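Local coordinates for protein adenylate isopentenyltransferase (Humulus lupulus, PDB 3A8T) that transfers an isopentenyl group from dimethylallyl diphosphate to ATP, ADP or AMP in the biosynthesis of cytokinins, at residues Glu220-Arg225 and Lys230-Pro235. Numbering follows the deposited sequence.
With ATP (adenosine-5'-triphosphate), chain B.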
loop_
_atom_site.group_PDB
_atom_site.type_symbol
_atom_site.label_atom_id
_atom_site.label_comp_id
_atom_site.label_asym_id
_atom_site.label_seq_id
_atom_site.Cartn_x
_atom_site.Cartn_y
_atom_site.Cartn_z
ATOM N N GLU A 220 -2.108 15.919 -15.741
ATOM C CA GLU A 220 -1.464 16.231 -14.465
ATOM C C GLU A 220 -0.951 15.023 -13.680
ATOM O O GLU A 220 -1.531 13.939 -13.705
ATOM C CB GLU A 220 -2.451 17.109 -13.632
ATOM C CG GLU A 220 -2.100 17.298 -12.173
ATOM C CD GLU A 220 -3.152 18.069 -11.335
ATOM O OE1 GLU A 220 -4.382 17.905 -11.518
ATOM O OE2 GLU A 220 -2.746 18.834 -10.447
ATOM N N ASP A 221 0.180 15.234 -13.004
ATOM C CA ASP A 221 0.877 14.235 -12.195
ATOM C C ASP A 221 0.083 13.902 -10.941
ATOM O O ASP A 221 -0.788 14.649 -10.517
ATOM C CB ASP A 221 2.265 14.795 -11.815
ATOM C CG ASP A 221 3.223 13.756 -11.158
ATOM O OD1 ASP A 221 3.142 13.522 -9.936
ATOM O OD2 ASP A 221 4.090 13.188 -11.866
ATOM N N SER A 222 0.370 12.727 -10.413
ATOM C CA SER A 222 -0.168 12.213 -9.152
ATOM C C SER A 222 0.057 13.241 -8.017
ATOM O O SER A 222 -0.799 13.424 -7.158
ATOM C CB SER A 222 0.610 10.951 -8.728
ATOM O OG SER A 222 0.177 9.787 -9.392
ATOM N N ALA A 223 1.217 13.896 -8.052
ATOM C CA ALA A 223 1.637 14.810 -7.001
ATOM C C ALA A 223 0.605 15.816 -6.615
ATOM O O ALA A 223 0.406 16.066 -5.438
ATOM C CB ALA A 223 2.931 15.511 -7.388
ATOM N N THR A 224 -0.038 16.400 -7.615
ATOM C CA THR A 224 -1.061 17.406 -7.368
ATOM C C THR A 224 -2.460 16.986 -7.699
ATOM O O THR A 224 -3.355 17.799 -7.668
ATOM C CB THR A 224 -0.754 18.730 -8.119
ATOM O OG1 THR A 224 -0.423 18.469 -9.491
ATOM C CG2 THR A 224 0.366 19.397 -7.475
ATOM N N ARG A 225 -2.657 15.726 -8.059
ATOM C CA ARG A 225 -4.011 15.287 -8.321
ATOM C C ARG A 225 -4.669 15.161 -6.954
ATOM O O ARG A 225 -4.027 15.388 -5.911
ATOM C CB ARG A 225 -4.029 13.996 -9.105
ATOM C CG ARG A 225 -3.901 14.285 -10.587
ATOM C CD ARG A 225 -3.188 13.188 -11.478
ATOM N NE ARG A 225 -4.065 12.070 -11.761
ATOM C CZ ARG A 225 -4.549 11.703 -12.949
ATOM N NH1 ARG A 225 -4.266 12.339 -14.090
ATOM N NH2 ARG A 225 -5.384 10.679 -12.966
ATOM N N LYS A 230 -4.853 10.077 -7.576
ATOM C CA LYS A 230 -3.405 10.149 -7.400
ATOM C C LYS A 230 -2.711 8.769 -7.535
ATOM O O LYS A 230 -1.513 8.729 -7.759
ATOM C CB LYS A 230 -3.035 10.654 -6.006
ATOM C CG LYS A 230 -3.478 12.061 -5.708
ATOM C CD LYS A 230 -3.075 12.423 -4.295
ATOM C CE LYS A 230 -1.771 13.170 -4.310
ATOM N NZ LYS A 230 -1.256 13.341 -2.921
ATOM N N ALA A 231 -3.453 7.671 -7.377
ATOM C CA ALA A 231 -2.940 6.299 -7.422
ATOM C C ALA A 231 -2.002 6.045 -8.570
ATOM O O ALA A 231 -2.307 6.456 -9.677
ATOM C CB ALA A 231 -4.115 5.336 -7.487
ATOM N N ILE A 232 -0.855 5.388 -8.340
ATOM C CA ILE A 232 0.057 5.142 -9.473
ATOM C C ILE A 232 -0.709 4.256 -10.471
ATOM O O ILE A 232 -1.349 3.272 -10.082
ATOM C CB ILE A 232 1.388 4.401 -9.095
ATOM C CG1 ILE A 232 2.192 5.159 -8.048
ATOM C CG2 ILE A 232 2.253 4.285 -10.310
ATOM C CD1 ILE A 232 2.525 6.468 -8.432
ATOM N N GLY A 233 -0.662 4.635 -11.750
ATOM C CA GLY A 233 -1.391 3.901 -12.774
ATOM C C GLY A 233 -2.457 4.770 -13.393
ATOM O O GLY A 233 -2.689 4.772 -14.618
ATOM N N VAL A 234 -3.093 5.588 -12.570
ATOM C CA VAL A 234 -4.130 6.399 -13.172
ATOM C C VAL A 234 -3.643 7.484 -14.121
ATOM O O VAL A 234 -4.141 7.614 -15.203
ATOM C CB VAL A 234 -4.997 7.080 -12.140
ATOM C CG1 VAL A 234 -6.084 7.801 -12.851
ATOM C CG2 VAL A 234 -5.545 6.067 -11.135
ATOM N N PRO A 235 -2.692 8.312 -13.678
ATOM C CA PRO A 235 -2.161 9.403 -14.532
ATOM C C PRO A 235 -1.452 8.855 -15.769
ATOM O O PRO A 235 -1.604 9.419 -16.857
ATOM C CB PRO A 235 -1.184 10.167 -13.612
ATOM C CG PRO A 235 -1.355 9.508 -12.168
ATOM C CD PRO A 235 -1.886 8.116 -12.451
HETATM P PG ATP B . 3.024 12.142 0.261
HETATM O O1G ATP B . 2.389 12.913 1.376
HETATM O O2G ATP B . 2.127 12.391 -1.078
HETATM O O3G ATP B . 4.520 12.680 -0.020
HETATM P PB ATP B . 2.414 10.017 1.904
HETATM O O1B ATP B . 3.288 9.946 3.035
HETATM O O2B ATP B . 1.256 10.994 2.245
HETATM O O3B ATP B . 3.185 10.518 0.598
HETATM P PA ATP B . 2.334 7.587 0.476
HETATM O O1A ATP B . 3.782 7.571 0.333
HETATM O O2A ATP B . 1.889 6.068 0.838
HETATM O O3A ATP B . 1.761 8.544 1.691
HETATM O "O5'" ATP B . 1.570 7.892 -0.927
HETATM C "C5'" ATP B . 2.168 8.907 -1.685
HETATM C "C4'" ATP B . 1.717 8.700 -3.118
HETATM O "O4'" ATP B . 2.134 7.399 -3.548
HETATM C "C3'" ATP B . 0.182 8.700 -3.320
HETATM O "O3'" ATP B . -0.304 10.025 -3.521
HETATM C "C2'" ATP B . 0.014 7.791 -4.549
HETATM O "O2'" ATP B . 0.167 8.524 -5.715
HETATM C "C1'" ATP B . 1.118 6.766 -4.422
HETATM N N9 ATP B . 0.602 5.512 -3.808
HETATM C C8 ATP B . 0.673 5.153 -2.463
HETATM N N7 ATP B . 0.026 4.026 -2.248
HETATM C C5 ATP B . -0.499 3.580 -3.424
HETATM C C6 ATP B . -1.299 2.447 -3.854
HETATM N N6 ATP B . -1.732 1.479 -2.984
HETATM N N1 ATP B . -1.624 2.362 -5.161
HETATM C C2 ATP B . -1.229 3.277 -6.037
HETATM N N3 ATP B . -0.497 4.338 -5.693
HETATM C C4 ATP B . -0.116 4.540 -4.442
HETATM O O HOH W 1 -1.916 16.684 -3.427
#
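Ser222 OG donates a hydrogen bond of 2.6 Å to Lys230 O, reaching it 30° from the carbonyl plane. Lys230 O also accepts from the ribose O2' of ATP at 2.7 Å, so two hydroxyls grip one carbonyl. Two residues on, Ile232 N gives a straight bond (170°) to adenine N3. The segment 230-235 thus contacts both the ribose and the adenine in this IPP transferase of the P-loop NTPase clan. From Gly233, the N-cap, the chain enters helix 234-243, whose first residues, Val234 and Pro235, pack against Arg225. The CB of Arg225 packs 3.9 Å from Lys230 CG; a bend at chi3 (78°) then turns the chain, CD and NE passing Pro235 CG. One guanidinium face, at CZ and NH1, lies against Pro235 CA, which sits toward the rim and 3.6 Å from NH1, while Val234 CG1 approaches NH2 near the plane. NE bonds to Arg229 O, and NH2 forms a salt bridge with Asp238. Cutting Arg225 back to an alanine is likely to leave Asp238 without its cationic mate and Pro235 without the flat group against it. Lys230 runs its aliphatic chain past Ser222 O and Arg225 O, bringing NZ 3.5 Å from ATP O3'.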